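Local coordinates for protein MgGH51 (Meripilus giganteus, PDB 6ZPV) that hydrolyses alpha-L-arabinofuranosidic bonds as a GH51 glycosidase, probably releasing arabinose from plant cell-wall polysaccharides, at residues A[217-228]-A[277-288]. Numbering follows the deposited sequence. Where two conformers were deposited one is given.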
# COMPACT_ATOMS: atom_id res chain seq x y z
N LEU A 217 -5.42 -0.57 -7.64
CA LEU A 217 -5.76 0.39 -6.59
C LEU A 217 -6.62 1.47 -7.18
O LEU A 217 -7.63 1.86 -6.55
CB LEU A 217 -4.46 0.96 -5.98
CG LEU A 217 -3.58 -0.08 -5.28
CD1 LEU A 217 -2.42 0.64 -4.57
CD2 LEU A 217 -4.32 -1.02 -4.40
N ALA A 218 -6.27 2.02 -8.33
CA ALA A 218 -7.10 3.06 -8.92
C ALA A 218 -8.49 2.55 -9.28
O ALA A 218 -9.49 3.29 -9.11
CB ALA A 218 -6.39 3.66 -10.11
N GLU A 219 -8.63 1.28 -9.65
CA GLU A 219 -9.93 0.64 -10.01
C GLU A 219 -10.95 0.71 -8.93
O GLU A 219 -12.16 0.77 -9.19
CB GLU A 219 -9.66 -0.87 -10.38
CG GLU A 219 -10.82 -1.74 -10.68
CD GLU A 219 -10.42 -3.15 -10.96
OE1 GLU A 219 -9.26 -3.37 -11.41
OE2 GLU A 219 -11.36 -3.98 -10.75
N MET A 220 -10.46 0.72 -7.70
CA MET A 220 -11.30 0.66 -6.51
C MET A 220 -12.04 1.98 -6.32
O MET A 220 -13.00 1.98 -5.60
CB MET A 220 -10.47 0.24 -5.30
CG MET A 220 -11.25 -0.50 -4.23
SD MET A 220 -10.48 -0.33 -2.59
CE MET A 220 -8.98 -1.08 -3.21
N GLY A 221 -11.64 3.08 -6.96
CA GLY A 221 -12.14 4.43 -6.72
C GLY A 221 -11.86 5.01 -5.36
O GLY A 221 -12.68 5.75 -4.82
N PRO A 222 -10.64 4.86 -4.84
CA PRO A 222 -10.32 5.45 -3.53
C PRO A 222 -10.22 6.97 -3.60
O PRO A 222 -9.75 7.52 -4.60
CB PRO A 222 -8.98 4.86 -3.18
CG PRO A 222 -8.33 4.64 -4.53
CD PRO A 222 -9.47 4.20 -5.45
N SER A 223 -10.49 7.60 -2.48
CA SER A 223 -10.40 9.07 -2.37
C SER A 223 -9.16 9.51 -1.58
O SER A 223 -8.76 10.67 -1.71
CB SER A 223 -11.60 9.67 -1.69
OG SER A 223 -11.71 9.21 -0.35
N PHE A 224 -8.58 8.64 -0.78
CA PHE A 224 -7.43 9.00 0.05
C PHE A 224 -6.52 7.80 0.16
O PHE A 224 -6.87 6.66 -0.11
CB PHE A 224 -7.84 9.47 1.45
CG PHE A 224 -8.42 8.40 2.33
CD1 PHE A 224 -7.61 7.48 3.01
CD2 PHE A 224 -9.80 8.25 2.45
CE1 PHE A 224 -8.12 6.45 3.75
CE2 PHE A 224 -10.32 7.22 3.22
CZ PHE A 224 -9.49 6.33 3.86
N PHE A 225 -5.31 8.10 0.61
CA PHE A 225 -4.24 7.10 0.82
C PHE A 225 -3.55 7.44 2.15
O PHE A 225 -2.85 8.48 2.25
CB PHE A 225 -3.27 7.14 -0.37
CG PHE A 225 -2.29 6.02 -0.48
CD1 PHE A 225 -1.09 6.01 0.23
CD2 PHE A 225 -2.48 4.98 -1.35
CE1 PHE A 225 -0.12 5.04 -0.01
CE2 PHE A 225 -1.52 4.02 -1.60
CZ PHE A 225 -0.31 4.06 -0.92
N ARG A 226 -3.74 6.61 3.16
CA ARG A 226 -3.11 6.76 4.49
C ARG A 226 -1.73 6.11 4.43
O ARG A 226 -1.60 4.95 3.97
CB ARG A 226 -3.97 6.10 5.57
CG ARG A 226 -3.45 6.27 6.96
CD ARG A 226 -4.01 5.24 7.93
NE ARG A 226 -3.47 5.36 9.28
CZ ARG A 226 -3.27 4.34 10.12
NH1 ARG A 226 -3.71 3.11 9.79
NH2 ARG A 226 -2.61 4.54 11.25
N PHE A 227 -0.67 6.80 4.86
CA PHE A 227 0.71 6.29 4.70
C PHE A 227 1.61 7.11 5.58
O PHE A 227 1.24 8.25 5.96
CB PHE A 227 1.14 6.39 3.23
CG PHE A 227 1.62 7.77 2.81
CD1 PHE A 227 0.75 8.82 2.76
CD2 PHE A 227 2.98 7.98 2.62
CE1 PHE A 227 1.22 10.09 2.50
CE2 PHE A 227 3.43 9.24 2.35
CZ PHE A 227 2.57 10.31 2.31
N PRO A 228 2.86 6.69 5.88
CA PRO A 228 3.48 5.41 5.51
C PRO A 228 3.26 4.30 6.53
O PRO A 228 3.85 3.21 6.40
CB PRO A 228 4.95 5.77 5.40
CG PRO A 228 5.12 6.79 6.50
CD PRO A 228 3.86 7.62 6.42
N PHE A 277 2.08 9.50 -7.00
CA PHE A 277 1.00 8.52 -7.20
C PHE A 277 -0.36 9.12 -6.83
O PHE A 277 -1.36 8.89 -7.53
CB PHE A 277 1.27 7.28 -6.35
CG PHE A 277 0.25 6.19 -6.48
CD1 PHE A 277 -0.07 5.68 -7.74
CD2 PHE A 277 -0.33 5.62 -5.37
CE1 PHE A 277 -1.00 4.67 -7.87
CE2 PHE A 277 -1.23 4.58 -5.52
CZ PHE A 277 -1.52 4.08 -6.74
N PHE A 278 -0.40 9.92 -5.76
CA PHE A 278 -1.66 10.58 -5.39
C PHE A 278 -2.13 11.54 -6.51
O PHE A 278 -3.32 11.51 -6.90
CB PHE A 278 -1.52 11.32 -4.05
CG PHE A 278 -0.95 10.49 -2.93
CD1 PHE A 278 -1.01 9.10 -2.92
CD2 PHE A 278 -0.28 11.10 -1.89
CE1 PHE A 278 -0.41 8.37 -1.91
CE2 PHE A 278 0.32 10.36 -0.88
CZ PHE A 278 0.30 9.00 -0.92
N GLU A 279 -1.19 12.34 -7.00
CA GLU A 279 -1.48 13.24 -8.11
C GLU A 279 -1.99 12.43 -9.30
O GLU A 279 -3.00 12.82 -9.97
CB GLU A 279 -0.24 14.05 -8.51
CG GLU A 279 -0.43 14.94 -9.69
CD GLU A 279 0.75 15.86 -9.85
OE1 GLU A 279 1.50 15.71 -10.88
OE2 GLU A 279 1.00 16.64 -8.96
N ASP A 280 -1.38 11.29 -9.59
CA ASP A 280 -1.71 10.47 -10.76
C ASP A 280 -3.05 9.75 -10.66
O ASP A 280 -3.53 9.26 -11.67
CB ASP A 280 -0.59 9.47 -11.04
CG ASP A 280 0.71 10.11 -11.52
OD1 ASP A 280 0.68 11.30 -11.92
OD2 ASP A 280 1.73 9.39 -11.52
N THR A 281 -3.59 9.61 -9.48
CA THR A 281 -4.83 8.86 -9.23
C THR A 281 -5.97 9.73 -8.72
O THR A 281 -7.08 9.21 -8.53
CB THR A 281 -4.56 7.73 -8.24
OG1 THR A 281 -4.08 8.27 -7.03
CG2 THR A 281 -3.64 6.67 -8.77
N GLY A 282 -5.73 10.97 -8.42
CA GLY A 282 -6.72 11.83 -7.75
C GLY A 282 -6.97 11.53 -6.30
O GLY A 282 -7.91 12.08 -5.76
N MET A 283 -6.14 10.72 -5.66
CA MET A 283 -6.25 10.52 -4.21
C MET A 283 -5.62 11.69 -3.46
O MET A 283 -4.69 12.30 -3.99
CB MET A 283 -5.52 9.24 -3.77
CG MET A 283 -6.18 7.96 -4.25
SD MET A 283 -5.45 6.46 -3.57
CE MET A 283 -4.86 5.69 -5.06
N GLU A 284 -6.08 11.94 -2.25
CA GLU A 284 -5.39 12.85 -1.36
C GLU A 284 -4.77 12.08 -0.20
O GLU A 284 -5.26 11.01 0.21
CB GLU A 284 -6.30 13.94 -0.82
CG GLU A 284 -7.38 13.49 0.15
CD GLU A 284 -8.24 14.67 0.57
OE1 GLU A 284 -9.41 14.75 0.12
OE2 GLU A 284 -7.73 15.52 1.32
N PRO A 285 -3.65 12.57 0.36
CA PRO A 285 -3.01 11.87 1.46
C PRO A 285 -3.71 12.06 2.79
O PRO A 285 -4.19 13.12 3.12
CB PRO A 285 -1.60 12.51 1.52
CG PRO A 285 -1.83 13.88 0.95
CD PRO A 285 -2.86 13.72 -0.14
N ILE A 286 -3.59 10.99 3.61
CA ILE A 286 -3.68 11.11 5.08
C ILE A 286 -2.29 10.72 5.56
O ILE A 286 -1.97 9.54 5.59
CB ILE A 286 -4.82 10.31 5.68
CG1 ILE A 286 -6.18 10.76 5.14
CG2 ILE A 286 -4.74 10.41 7.20
CD1 ILE A 286 -7.38 10.00 5.64
N MET A 287 -1.44 11.72 5.80
CA MET A 287 -0.02 11.47 6.02
C MET A 287 0.30 11.41 7.50
O MET A 287 -0.02 12.33 8.25
CB MET A 287 0.81 12.56 5.36
CG MET A 287 2.30 12.31 5.47
SD MET A 287 3.35 13.50 4.62
CE MET A 287 3.12 14.92 5.67
N ALA A 288 0.94 10.33 7.92
CA ALA A 288 1.38 10.18 9.31
C ALA A 288 2.77 10.82 9.50
O ALA A 288 3.61 10.83 8.60
CB ALA A 288 1.40 8.74 9.73
O HOH W 1 -8.29 7.06 -7.00
O HOH W 2 -9.70 12.65 -3.56
O HOH W 3 -9.92 13.22 -2.08
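Strands 224-227 and 284-288 run parallel in register, F224 to F227 beside E284 to M287, joined by five backbone hydrogen bonds that alternate in direction from E284 N to S223 O (3.0 Å) through to A288 N to F227 O (2.9 Å). They are neighbours in the eight-stranded parallel sheet of the (beta/alpha)8 barrel expected of a GH51 catalytic domain. Helix 277-281 leads into the second strand through G282 and runs back against the first at 166°, its axis 9.8 Å away, so the helix forms the returning arm of the connection between two adjacent parallel strands, a beta-alpha-beta unit of the barrel.

F225 and F227 point to the helix side of the sheet, where F277 and F278 complete an aromatic cluster. With CG of F225 set opposite its backbone N (chi1 -167°), the ring turns one face to F278 CE1, which reaches F225 CD1 at 3.3 Å, and the planes meet obliquely, neither stacked nor edge-to-face. F277 directs its edge at the F225 face in an offset edge-to-face pair, CE2 to CE2 4.0 Å. F278 also presents an edge to the face of F227, F278 CE2 standing 3.5 Å from F227 CE1 with the planes at 65°. M283 bends at chi3 to set SD near the plane of the F225 ring, at its edge, and 3.5 Å from P222 CG. A leucine in place of F225 would probably forfeit both ring pairings and the Met-aromatic contact, leaving a gap between F277, F278 and the sheet.

The opposite face carries F224, R226, E284 and I286. Here I286 CD1 sits over the F224 ring in a CH-pi contact, 3.6 Å from F224 CD1, while the R226 guanidinium forms salt bridges with E347 and E429. In the turns that lead into the two strands, one water donates to both P222 O and T281 O.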